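PDB 5OJ3: photosystem II stability/assembly factor HCF136 from Cyanidioschyzon merolae, which is probably required for the biogenesis of photosystem II, acting in the assembly of an early intermediate that contains D2 and cytochrome b559. Local coordinates for residues A[289-294]-A[311-316]; A[329-334]-A[364-369]; A[282-287]-A[315-320]; A[226-231]-A[269-274]. One frame throughout, in Å; residues are numbered along the deposited sequence.

Contact 1: A[289-294]-A[311-316]; sequences RGNFFL and SRRISA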
loop_
_atom_site.group_PDB
_atom_site.type_symbol
_atom_site.label_atom_id
_atom_site.label_comp_id
_atom_site.label_asym_id
_atom_site.label_seq_id
_atom_site.Cartn_x
_atom_site.Cartn_y
_atom_site.Cartn_z
ATOM N N ARG A 289 15.897 4.399 -1.326
ATOM C CA ARG A 289 16.946 4.063 -0.374
ATOM C C ARG A 289 16.600 4.477 1.051
ATOM O O ARG A 289 17.482 4.473 1.917
ATOM C CB ARG A 289 18.265 4.714 -0.802
ATOM C CG ARG A 289 18.920 4.101 -2.039
ATOM C CD ARG A 289 19.911 3.007 -1.663
ATOM N NE ARG A 289 20.403 2.277 -2.830
ATOM C CZ ARG A 289 21.518 2.575 -3.491
ATOM N NH1 ARG A 289 22.270 3.600 -3.109
ATOM N NH2 ARG A 289 21.881 1.850 -4.540
ATOM N N GLY A 290 15.344 4.830 1.315
ATOM C CA GLY A 290 14.859 4.990 2.673
ATOM C C GLY A 290 15.436 6.151 3.448
ATOM O O GLY A 290 15.302 6.179 4.674
ATOM N N ASN A 291 16.078 7.110 2.777
ATOM C CA ASN A 291 16.825 8.144 3.487
ATOM C C ASN A 291 15.899 9.148 4.164
ATOM O O ASN A 291 16.306 9.831 5.111
ATOM C CB ASN A 291 17.747 8.861 2.502
ATOM C CG ASN A 291 18.435 7.903 1.559
ATOM O OD1 ASN A 291 19.392 7.232 1.930
ATOM N ND2 ASN A 291 17.904 7.784 0.350
ATOM N N PHE A 292 14.664 9.253 3.689
ATOM C CA PHE A 292 13.655 10.153 4.228
ATOM C C PHE A 292 12.303 9.588 3.809
ATOM O O PHE A 292 12.207 8.429 3.395
ATOM C CB PHE A 292 13.881 11.585 3.728
ATOM C CG PHE A 292 13.894 11.705 2.234
ATOM C CD1 PHE A 292 15.049 11.466 1.515
ATOM C CD2 PHE A 292 12.747 12.055 1.542
ATOM C CE1 PHE A 292 15.055 11.564 0.142
ATOM C CE2 PHE A 292 12.756 12.158 0.166
ATOM C CZ PHE A 292 13.915 11.914 -0.532
ATOM N N PHE A 293 11.247 10.387 3.935
ATOM C CA PHE A 293 9.970 10.015 3.344
ATOM C C PHE A 293 9.299 11.266 2.791
ATOM O O PHE A 293 9.704 12.397 3.077
ATOM C CB PHE A 293 9.077 9.261 4.344
ATOM C CG PHE A 293 8.631 10.079 5.521
ATOM C CD1 PHE A 293 9.454 10.236 6.624
ATOM C CD2 PHE A 293 7.370 10.654 5.546
ATOM C CE1 PHE A 293 9.040 10.976 7.717
ATOM C CE2 PHE A 293 6.952 11.392 6.637
ATOM C CZ PHE A 293 7.787 11.552 7.723
ATOM N N LEU A 294 8.261 11.048 1.985
ATOM C CA LEU A 294 7.612 12.111 1.233
ATOM C C LEU A 294 6.105 12.027 1.412
ATOM O O LEU A 294 5.539 10.938 1.554
ATOM C CB LEU A 294 7.954 12.036 -0.263
ATOM C CG LEU A 294 9.415 12.236 -0.665
ATOM C CD1 LEU A 294 9.803 11.301 -1.799
ATOM C CD2 LEU A 294 9.654 13.684 -1.059
ATOM N N SER A 311 18.551 6.324 13.452
ATOM C CA SER A 311 19.886 5.966 13.012
ATOM C C SER A 311 19.812 5.306 11.643
ATOM O O SER A 311 20.438 5.746 10.672
ATOM C CB SER A 311 20.499 5.014 14.019
ATOM O OG SER A 311 19.557 4.001 14.369
ATOM N N ARG A 312 19.079 4.209 11.567
ATOM C CA ARG A 312 18.930 3.358 10.386
ATOM C C ARG A 312 17.953 3.954 9.370
ATOM O O ARG A 312 17.376 5.015 9.581
ATOM C CB ARG A 312 18.463 1.967 10.807
ATOM C CG ARG A 312 19.523 1.299 11.666
ATOM C CD ARG A 312 19.146 -0.110 11.991
ATOM N NE ARG A 312 20.303 -0.956 11.780
ATOM C CZ ARG A 312 20.777 -1.283 10.582
ATOM N NH1 ARG A 312 20.199 -0.842 9.471
ATOM N NH2 ARG A 312 21.854 -2.028 10.482
ATOM N N ARG A 313 17.766 3.246 8.254
ATOM C CA ARG A 313 16.913 3.705 7.165
ATOM C C ARG A 313 15.541 3.031 7.232
ATOM O O ARG A 313 15.345 2.009 7.890
ATOM C CB ARG A 313 17.551 3.403 5.802
ATOM C CG ARG A 313 18.975 3.890 5.672
ATOM C CD ARG A 313 18.924 5.279 5.076
ATOM N NE ARG A 313 20.219 5.943 4.993
ATOM C CZ ARG A 313 20.999 5.925 3.918
ATOM N NH1 ARG A 313 20.622 5.262 2.832
ATOM N NH2 ARG A 313 22.152 6.577 3.925
ATOM N N ILE A 314 14.588 3.628 6.551
ATOM C CA ILE A 314 13.192 3.221 6.628
ATOM C C ILE A 314 12.921 2.184 5.545
ATOM O O ILE A 314 13.459 2.266 4.435
ATOM C CB ILE A 314 12.277 4.444 6.492
ATOM C CG1 ILE A 314 12.754 5.576 7.399
ATOM C CG2 ILE A 314 10.872 4.084 6.892
ATOM C CD1 ILE A 314 11.980 6.871 7.198
ATOM N N SER A 315 12.074 1.201 5.858
ATOM C CA SER A 315 11.713 0.184 4.877
ATOM C C SER A 315 10.279 0.306 4.389
ATOM O O SER A 315 10.019 0.086 3.204
ATOM C CB SER A 315 11.897 -1.216 5.455
ATOM O OG SER A 315 13.019 -1.246 6.324
ATOM N N ALA A 316 9.342 0.659 5.259
ATOM C CA ALA A 316 7.931 0.740 4.919
ATOM C C ALA A 316 7.310 1.932 5.632
ATOM O O ALA A 316 7.867 2.464 6.596
ATOM C CB ALA A 316 7.189 -0.547 5.289
#
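G290 and I314 bring the two backbones together, with CA atoms 4.6 Å apart and a nearly straight hydrogen bond, 177° at the hydrogen, from I314 N to G290 O at 3.2 Å. G290 has positive phi, and a CB here would run into the carbonyl O of I314. G290 CA instead approaches I314 O at 3.5 Å in a CA-H...O contact.

R313 reaches toward segment 289-294. Its chain bends at chi2 (-92°), which brings the guanidinium beside the R289 carbonyl. R313 NH1 makes a weak hydrogen bond to R289 O at 3.4 Å, near the guanidinium plane. N291 comes over one face of the R313 guanidinium with its amide turned 65° to it, though the modelled approach is too close to be trusted in detail. On the strand side, I314 CD1 meets F293 CD1 at 4.2 Å, approaching the ring obliquely.

The contact joins the turn between strands 283-287 and 292-296 to the start of strand 314-319 in the next propeller blade. I314 also packs on I286 and E330, F293 meets the ring of H306, and helix 262-265 lies against N291 and F292.

Contact 2: A[329-334]-A[364-369]; sequences WETIRG and YGILDV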
loop_
_atom_site.group_PDB
_atom_site.type_symbol
_atom_site.label_atom_id
_atom_site.label_comp_id
_atom_site.label_asym_id
_atom_site.label_seq_id
_atom_site.Cartn_x
_atom_site.Cartn_y
_atom_site.Cartn_z
ATOM N N TRP A 329 2.709 5.451 10.541
ATOM C CA TRP A 329 3.584 4.396 11.027
ATOM C C TRP A 329 4.757 4.248 10.068
ATOM O O TRP A 329 4.649 4.541 8.875
ATOM C CB TRP A 329 2.848 3.058 11.158
ATOM C CG TRP A 329 2.306 2.525 9.863
ATOM C CD1 TRP A 329 1.044 2.693 9.372
ATOM C CD2 TRP A 329 3.011 1.738 8.892
ATOM N NE1 TRP A 329 0.919 2.058 8.160
ATOM C CE2 TRP A 329 2.113 1.466 7.842
ATOM C CE3 TRP A 329 4.315 1.237 8.810
ATOM C CZ2 TRP A 329 2.475 0.717 6.724
ATOM C CZ3 TRP A 329 4.673 0.495 7.698
ATOM C CH2 TRP A 329 3.757 0.242 6.671
ATOM N N GLU A 330 5.885 3.792 10.601
ATOM C CA GLU A 330 7.065 3.551 9.789
ATOM C C GLU A 330 7.722 2.258 10.241
ATOM O O GLU A 330 7.598 1.848 11.399
ATOM C CB GLU A 330 8.073 4.707 9.870
ATOM C CG GLU A 330 8.788 4.829 11.202
ATOM C CD GLU A 330 9.727 6.017 11.240
ATOM O OE1 GLU A 330 9.737 6.798 10.265
ATOM O OE2 GLU A 330 10.448 6.178 12.246
ATOM N N THR A 331 8.416 1.619 9.309
ATOM C CA THR A 331 9.177 0.415 9.588
ATOM C C THR A 331 10.636 0.671 9.264
ATOM O O THR A 331 10.968 1.086 8.150
ATOM C CB THR A 331 8.674 -0.761 8.752
ATOM O OG1 THR A 331 7.472 -1.289 9.328
ATOM C CG2 THR A 331 9.735 -1.844 8.681
ATOM N N ILE A 332 11.491 0.430 10.227
ATOM C CA ILE A 332 12.913 0.677 10.067
ATOM C C ILE A 332 13.564 -0.655 9.716
ATOM O O ILE A 332 13.097 -1.722 10.139
ATOM C CB ILE A 332 13.488 1.294 11.358
ATOM C CG1 ILE A 332 12.666 2.511 11.821
ATOM C CG2 ILE A 332 14.885 1.757 11.141
ATOM C CD1 ILE A 332 12.339 3.538 10.740
ATOM N N ARG A 333 14.646 -0.617 8.939
ATOM C CA ARG A 333 15.308 -1.870 8.602
ATOM C C ARG A 333 15.921 -2.502 9.844
ATOM O O ARG A 333 16.418 -1.814 10.738
ATOM C CB ARG A 333 16.336 -1.687 7.485
ATOM C CG ARG A 333 15.629 -1.468 6.163
ATOM C CD ARG A 333 16.456 -1.476 4.899
ATOM N NE ARG A 333 17.243 -0.276 4.664
ATOM C CZ ARG A 333 17.552 0.159 3.447
ATOM N NH1 ARG A 333 17.110 -0.497 2.385
ATOM N NH2 ARG A 333 18.271 1.257 3.286
ATOM N N GLY A 334 15.866 -3.831 9.888
ATOM C CA GLY A 334 16.231 -4.575 11.075
ATOM C C GLY A 334 15.171 -4.610 12.156
ATOM O O GLY A 334 15.491 -4.926 13.306
ATOM N N TYR A 364 14.610 -9.628 12.438
ATOM C CA TYR A 364 13.788 -9.673 11.242
ATOM C C TYR A 364 13.077 -8.344 11.026
ATOM O O TYR A 364 12.617 -7.704 11.972
ATOM C CB TYR A 364 12.785 -10.812 11.374
ATOM C CG TYR A 364 13.448 -12.167 11.301
ATOM C CD1 TYR A 364 13.873 -12.685 10.086
ATOM C CD2 TYR A 364 13.676 -12.916 12.450
ATOM C CE1 TYR A 364 14.490 -13.916 10.013
ATOM C CE2 TYR A 364 14.294 -14.151 12.386
ATOM C CZ TYR A 364 14.697 -14.645 11.163
ATOM O OH TYR A 364 15.313 -15.871 11.075
ATOM N N GLY A 365 13.007 -7.919 9.772
ATOM C CA GLY A 365 12.398 -6.649 9.440
ATOM C C GLY A 365 10.893 -6.750 9.269
ATOM O O GLY A 365 10.363 -7.760 8.814
ATOM N N ILE A 366 10.202 -5.679 9.651
ATOM C CA ILE A 366 8.761 -5.596 9.450
ATOM C C ILE A 366 8.510 -5.314 7.976
ATOM O O ILE A 366 9.279 -4.593 7.330
ATOM C CB ILE A 366 8.139 -4.502 10.338
ATOM C CG1 ILE A 366 8.530 -4.683 11.810
ATOM C CG2 ILE A 366 6.617 -4.491 10.194
ATOM C CD1 ILE A 366 8.042 -5.967 12.426
ATOM N N LEU A 367 7.456 -5.908 7.422
ATOM C CA LEU A 367 7.150 -5.717 6.012
ATOM C C LEU A 367 5.883 -4.917 5.761
ATOM O O LEU A 367 5.803 -4.226 4.743
ATOM C CB LEU A 367 7.043 -7.074 5.304
ATOM C CG LEU A 367 8.297 -7.944 5.445
ATOM C CD1 LEU A 367 8.029 -9.387 5.053
ATOM C CD2 LEU A 367 9.450 -7.374 4.630
ATOM N N ASP A 368 4.899 -4.980 6.657
ATOM C CA ASP A 368 3.712 -4.139 6.559
ATOM C C ASP A 368 2.968 -4.169 7.888
ATOM O O ASP A 368 3.024 -5.161 8.625
ATOM C CB ASP A 368 2.785 -4.586 5.419
ATOM C CG ASP A 368 1.528 -3.736 5.324
ATOM O OD1 ASP A 368 0.469 -4.271 4.934
ATOM O OD2 ASP A 368 1.598 -2.531 5.646
ATOM N N VAL A 369 2.268 -3.073 8.178
ATOM C CA VAL A 369 1.514 -2.897 9.413
ATOM C C VAL A 369 0.108 -2.436 9.052
ATOM O O VAL A 369 -0.066 -1.580 8.178
ATOM C CB VAL A 369 2.198 -1.880 10.352
ATOM C CG1 VAL A 369 1.288 -1.521 11.519
ATOM C CG2 VAL A 369 3.528 -2.425 10.849
#
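W329 and V369 meet at an interface between adjacent blades of the seven-bladed beta-propeller. Strand 329-332 is the second strand of its blade, and strand 366-369 is the first strand of the next. The two strands run antiparallel at 171° with axes 7.2 Å apart at closest approach, yet no hydrogen bond links them. They pack through the faces of their sheets.

The W329 indole lies flat beneath V369. V369 CB stands 4.0 Å from the centroid of the six-membered ring, only 12° off its normal, in a CH-pi contact. Chi1 of W329 is 62°, which sets CG between the backbone N and the carbonyl carbon, and the ring turns its face to the valine. The D368 side chain crosses the indole at about a right angle. D368 OD2 approaches W329 CZ2 obliquely at 3.5 Å and is held only weakly, by V369 N. D368 OD1 takes its bond from I412 N. If W329 were an alanine, V369 would probably lose the flat surface under its CB, and a gap would open between the blades.

Farther along, T331 crosses I366 at about a right angle. T331 OG1 lies 3.4 Å from I366 CG2, while the T331 methyl, CG2, lies against I366 O. At the end of the contact G334 passes Y364 by backbone alone.

Each strand takes its backbone bonds from its own sheet. Across these two segments the cohesion therefore comes from van der Waals and CH-pi contacts, with the D368 to I412 bond as a polar link outside them.

Contact 3: A[282-287]-A[315-320]; sequences NYIAIP and SAIGFI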
loop_
_atom_site.group_PDB
_atom_site.type_symbol
_atom_site.label_atom_id
_atom_site.label_comp_id
_atom_site.label_asym_id
_atom_site.label_seq_id
_atom_site.Cartn_x
_atom_site.Cartn_y
_atom_site.Cartn_z
ATOM N N ASN A 282 -4.610 12.332 0.782
ATOM C CA ASN A 282 -3.199 12.560 1.049
ATOM C C ASN A 282 -2.387 11.355 0.593
ATOM O O ASN A 282 -2.842 10.211 0.659
ATOM C CB ASN A 282 -2.950 12.815 2.535
ATOM C CG ASN A 282 -3.601 14.089 3.030
ATOM O OD1 ASN A 282 -3.966 14.960 2.247
ATOM N ND2 ASN A 282 -3.746 14.202 4.344
ATOM N N TYR A 283 -1.182 11.623 0.103
ATOM C CA TYR A 283 -0.262 10.572 -0.304
ATOM C C TYR A 283 0.954 10.547 0.611
ATOM O O TYR A 283 1.416 11.588 1.087
ATOM C CB TYR A 283 0.202 10.774 -1.748
ATOM C CG TYR A 283 -0.816 10.426 -2.806
ATOM C CD1 TYR A 283 -1.069 9.108 -3.153
ATOM C CD2 TYR A 283 -1.525 11.423 -3.458
ATOM C CE1 TYR A 283 -2.000 8.795 -4.124
ATOM C CE2 TYR A 283 -2.459 11.122 -4.426
ATOM C CZ TYR A 283 -2.685 9.809 -4.765
ATOM O OH TYR A 283 -3.620 9.507 -5.733
ATOM N N ILE A 284 1.474 9.347 0.845
ATOM C CA ILE A 284 2.741 9.176 1.542
ATOM C C ILE A 284 3.545 8.127 0.790
ATOM O O ILE A 284 2.988 7.158 0.259
ATOM C CB ILE A 284 2.558 8.786 3.024
ATOM C CG1 ILE A 284 3.877 8.958 3.780
ATOM C CG2 ILE A 284 2.076 7.353 3.165
ATOM C CD1 ILE A 284 3.709 9.039 5.275
ATOM N N ALA A 285 4.854 8.332 0.728
ATOM C CA ALA A 285 5.728 7.476 -0.057
ATOM C C ALA A 285 7.126 7.577 0.529
ATOM O O ALA A 285 7.380 8.354 1.455
ATOM C CB ALA A 285 5.713 7.871 -1.536
ATOM N N ILE A 286 8.036 6.783 -0.018
ATOM C CA ILE A 286 9.389 6.725 0.515
ATOM C C ILE A 286 10.358 6.639 -0.657
ATOM O O ILE A 286 10.051 5.995 -1.670
ATOM C CB ILE A 286 9.537 5.551 1.496
ATOM C CG1 ILE A 286 10.670 5.804 2.470
ATOM C CG2 ILE A 286 9.799 4.237 0.777
ATOM C CD1 ILE A 286 10.674 4.802 3.540
ATOM N N PRO A 287 11.510 7.299 -0.591
ATOM C CA PRO A 287 12.529 7.097 -1.624
ATOM C C PRO A 287 13.078 5.680 -1.599
ATOM O O PRO A 287 12.980 4.957 -0.604
ATOM C CB PRO A 287 13.612 8.118 -1.260
ATOM C CG PRO A 287 13.351 8.477 0.167
ATOM C CD PRO A 287 11.869 8.387 0.330
ATOM N N SER A 315 12.074 1.201 5.858
ATOM C CA SER A 315 11.713 0.184 4.877
ATOM C C SER A 315 10.279 0.306 4.389
ATOM O O SER A 315 10.019 0.086 3.204
ATOM C CB SER A 315 11.897 -1.216 5.455
ATOM O OG SER A 315 13.019 -1.246 6.324
ATOM N N ALA A 316 9.342 0.659 5.259
ATOM C CA ALA A 316 7.931 0.740 4.919
ATOM C C ALA A 316 7.310 1.932 5.632
ATOM O O ALA A 316 7.867 2.464 6.596
ATOM C CB ALA A 316 7.189 -0.547 5.289
ATOM N N ILE A 317 6.165 2.377 5.114
ATOM C CA ILE A 317 5.496 3.542 5.675
ATOM C C ILE A 317 4.049 3.578 5.192
ATOM O O ILE A 317 3.723 3.061 4.115
ATOM C CB ILE A 317 6.253 4.835 5.316
ATOM C CG1 ILE A 317 5.728 6.020 6.130
ATOM C CG2 ILE A 317 6.182 5.120 3.819
ATOM C CD1 ILE A 317 6.717 7.163 6.274
ATOM N N GLY A 318 3.176 4.179 5.992
ATOM C CA GLY A 318 1.766 4.273 5.657
ATOM C C GLY A 318 1.028 5.043 6.730
ATOM O O GLY A 318 1.618 5.505 7.715
ATOM N N PHE A 319 -0.283 5.162 6.537
ATOM C CA PHE A 319 -1.146 5.878 7.466
ATOM C C PHE A 319 -1.845 4.909 8.412
ATOM O O PHE A 319 -2.150 3.771 8.047
ATOM C CB PHE A 319 -2.199 6.710 6.723
ATOM C CG PHE A 319 -1.623 7.784 5.840
ATOM C CD1 PHE A 319 -1.602 7.651 4.459
ATOM C CD2 PHE A 319 -1.068 8.922 6.407
ATOM C CE1 PHE A 319 -1.069 8.652 3.659
ATOM C CE2 PHE A 319 -0.533 9.920 5.615
ATOM C CZ PHE A 319 -0.531 9.785 4.241
ATOM N N ILE A 320 -2.097 5.373 9.636
ATOM C CA ILE A 320 -2.808 4.566 10.625
ATOM C C ILE A 320 -4.273 4.461 10.221
ATOM O O ILE A 320 -4.994 5.469 10.174
ATOM C CB ILE A 320 -2.655 5.153 12.034
ATOM C CG1 ILE A 320 -1.298 4.766 12.628
ATOM C CG2 ILE A 320 -3.780 4.681 12.948
ATOM C CD1 ILE A 320 -0.778 5.743 13.657
#
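I284 is the centre of the packed part of this contact, held between I317 and F319 of the facing strand. Strands 283-287 and 315-319 run antiparallel at 171°, with axes 6.6 Å apart, and no hydrogen bond passes between them.

I284 uses both of its branches. CG1 is anti to the backbone N (chi1 -166°), which carries the long branch to I317, and I284 CD1 meets I317 CD1 at 3.7 Å. The two isoleucines cross at about a right angle. The short branch turns the other way, and I284 CG2 comes against F319 CE1 at 3.4 Å in an oblique approach. The same methyl lies 4.0 Å from G318 CA, where the strand has no side chain. The end of the F319 side chain comes toward segment 282-287, and F319 CZ lies 4.0 Å from Y283 C, which sits at the ring edge near its plane.

The packing thins toward both ends. I286 reaches the other strand by one wider contact, I286 CB to I317 CG2 at 4.1 Å. Beyond it, S315 is partly exposed and its CB points away. At the other end N282 is also partly exposed, and N282 CB comes to F319 CZ at 4.2 Å.

Other strands close the core around this pair. F293 packs on both I284 and I317 from strand 292-296, and I328 of strand 328-332 does the same. S276 of strand 275-277 touches F319. Y283 points away from this interface, and its OH bonds to E224 of strand 222-227 in the preceding blade.

Contact 4: A[226-231]-A[269-274]; sequences VTSSGA and TGSIVS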
loop_
_atom_site.group_PDB
_atom_site.type_symbol
_atom_site.label_atom_id
_atom_site.label_comp_id
_atom_site.label_asym_id
_atom_site.label_seq_id
_atom_site.Cartn_x
_atom_site.Cartn_y
_atom_site.Cartn_z
ATOM N N VAL A 226 -0.527 7.073 -9.491
ATOM C CA VAL A 226 0.781 7.500 -9.010
ATOM C C VAL A 226 1.832 6.624 -9.673
ATOM O O VAL A 226 1.663 5.404 -9.773
ATOM C CB VAL A 226 0.880 7.409 -7.475
ATOM C CG1 VAL A 226 2.209 7.968 -6.989
ATOM C CG2 VAL A 226 -0.271 8.147 -6.850
ATOM N N THR A 227 2.913 7.245 -10.132
ATOM C CA THR A 227 3.944 6.542 -10.876
ATOM C C THR A 227 5.218 6.419 -10.052
ATOM O O THR A 227 5.409 7.108 -9.046
ATOM C CB THR A 227 4.251 7.253 -12.197
ATOM O OG1 THR A 227 5.097 8.381 -11.949
ATOM C CG2 THR A 227 2.967 7.723 -12.862
ATOM N N SER A 228 6.091 5.512 -10.504
ATOM C CA SER A 228 7.397 5.328 -9.878
ATOM C C SER A 228 8.138 6.649 -9.695
ATOM O O SER A 228 8.900 6.807 -8.734
ATOM C CB SER A 228 8.230 4.358 -10.711
ATOM O OG SER A 228 9.608 4.676 -10.637
ATOM N N SER A 229 7.927 7.605 -10.602
ATOM C CA SER A 229 8.575 8.910 -10.530
ATOM C C SER A 229 7.982 9.817 -9.461
ATOM O O SER A 229 8.547 10.884 -9.199
ATOM C CB SER A 229 8.488 9.598 -11.893
ATOM O OG SER A 229 8.774 10.981 -11.795
ATOM N N GLY A 230 6.875 9.426 -8.835
ATOM C CA GLY A 230 6.170 10.303 -7.928
ATOM C C GLY A 230 5.122 11.173 -8.582
ATOM O O GLY A 230 4.432 11.921 -7.877
ATOM N N ALA A 231 4.985 11.101 -9.902
ATOM C CA ALA A 231 3.975 11.883 -10.595
ATOM C C ALA A 231 2.584 11.367 -10.257
ATOM O O ALA A 231 2.356 10.157 -10.161
ATOM C CB ALA A 231 4.207 11.829 -12.104
ATOM N N THR A 269 18.466 8.273 -6.110
ATOM C CA THR A 269 17.876 7.420 -7.132
ATOM C C THR A 269 16.421 7.826 -7.314
ATOM O O THR A 269 15.645 7.824 -6.353
ATOM C CB THR A 269 17.983 5.952 -6.732
ATOM O OG1 THR A 269 17.209 5.717 -5.550
ATOM C CG2 THR A 269 19.434 5.581 -6.463
ATOM N N GLY A 270 16.044 8.164 -8.542
ATOM C CA GLY A 270 14.801 8.880 -8.737
ATOM C C GLY A 270 13.533 8.059 -8.844
ATOM O O GLY A 270 12.716 8.297 -9.737
ATOM N N SER A 271 13.342 7.105 -7.935
ATOM C CA SER A 271 12.074 6.402 -7.831
ATOM C C SER A 271 11.651 6.326 -6.371
ATOM O O SER A 271 12.461 6.491 -5.455
ATOM C CB SER A 271 12.163 4.988 -8.423
ATOM O OG SER A 271 12.493 5.029 -9.800
ATOM N N ILE A 272 10.361 6.062 -6.169
ATOM C CA ILE A 272 9.768 5.996 -4.841
ATOM C C ILE A 272 9.166 4.611 -4.626
ATOM O O ILE A 272 8.916 3.857 -5.570
ATOM C CB ILE A 272 8.719 7.104 -4.614
ATOM C CG1 ILE A 272 7.452 6.822 -5.422
ATOM C CG2 ILE A 272 9.305 8.472 -4.945
ATOM C CD1 ILE A 272 6.417 7.923 -5.337
ATOM N N VAL A 273 8.924 4.288 -3.354
ATOM C CA VAL A 273 8.509 2.953 -2.938
ATOM C C VAL A 273 7.412 3.125 -1.893
ATOM O O VAL A 273 7.340 4.142 -1.201
ATOM C CB VAL A 273 9.710 2.132 -2.388
ATOM C CG1 VAL A 273 9.267 0.858 -1.665
ATOM C CG2 VAL A 273 10.707 1.813 -3.502
ATOM N N SER A 274 6.540 2.118 -1.794
ATOM C CA SER A 274 5.592 1.989 -0.687
ATOM C C SER A 274 4.678 3.213 -0.597
ATOM O O SER A 274 4.589 3.892 0.429
ATOM C CB SER A 274 6.325 1.757 0.638
ATOM O OG SER A 274 5.440 1.865 1.737
#
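After V226, which packs on Y283 of strand 283-287, T227 begins the contact, with T227 O 3.9 Å from I272 CD1. T227 OG1 bonds to P209 O and takes weak hydrogen bonds from S229 N and A231 N within the turn.

S228 carries the polar link. S228 O accepts a hydrogen bond from I272 N at 3.0 Å. The carbonyl also receives a CA-H...O contact from S271 CA at 3.3 Å. Beside it, S271 OG donates to S228 OG at 3.0 Å. With an alanine at S228, the S271 hydroxyl would probably be left without this mate and set free to turn, although the backbone bond could remain.

S229 follows, passing G270, which is the centre of an inverse gamma turn. G230 has positive phi, and I272 CD1 rests on G230 CA at 3.5 Å. Chi1 of I272 is 72°, and this sends the CG1 branch over the turn. G230 O bonds to W303 NE1.

T227 to G230 form a type I beta turn. G230 N bonds to T227 O and T227 N to A231 O, the pattern of a beta hairpin closed by a type I turn with a G1 bulge. The hairpin joins strands 222-227 and 232-235 of one propeller blade, and its tip docks on the chain entering the next.

The four contacts follow one another around the propeller at three successive blade boundaries. Along the chain contact 4 comes first, then contacts 3 and 1, which both end on strand 314-319 and share S315 and A316, then contact 2. The centres of contacts 1 and 2 lie about 10 Å apart, as do those of 1 and 3. Those of contacts 2 and 4 are about 20 Å apart. Strand 283-287 pairs with 272-273 and 292-296, so one segment of each of contacts 4, 3 and 1 lies in the same sheet. Strand 314-319 pairs with 328-332, leading to contact 2. Blades join into the ring by apolar packing in contacts 2 and 3, with a few hydrogen bonds in contacts 1 and 4.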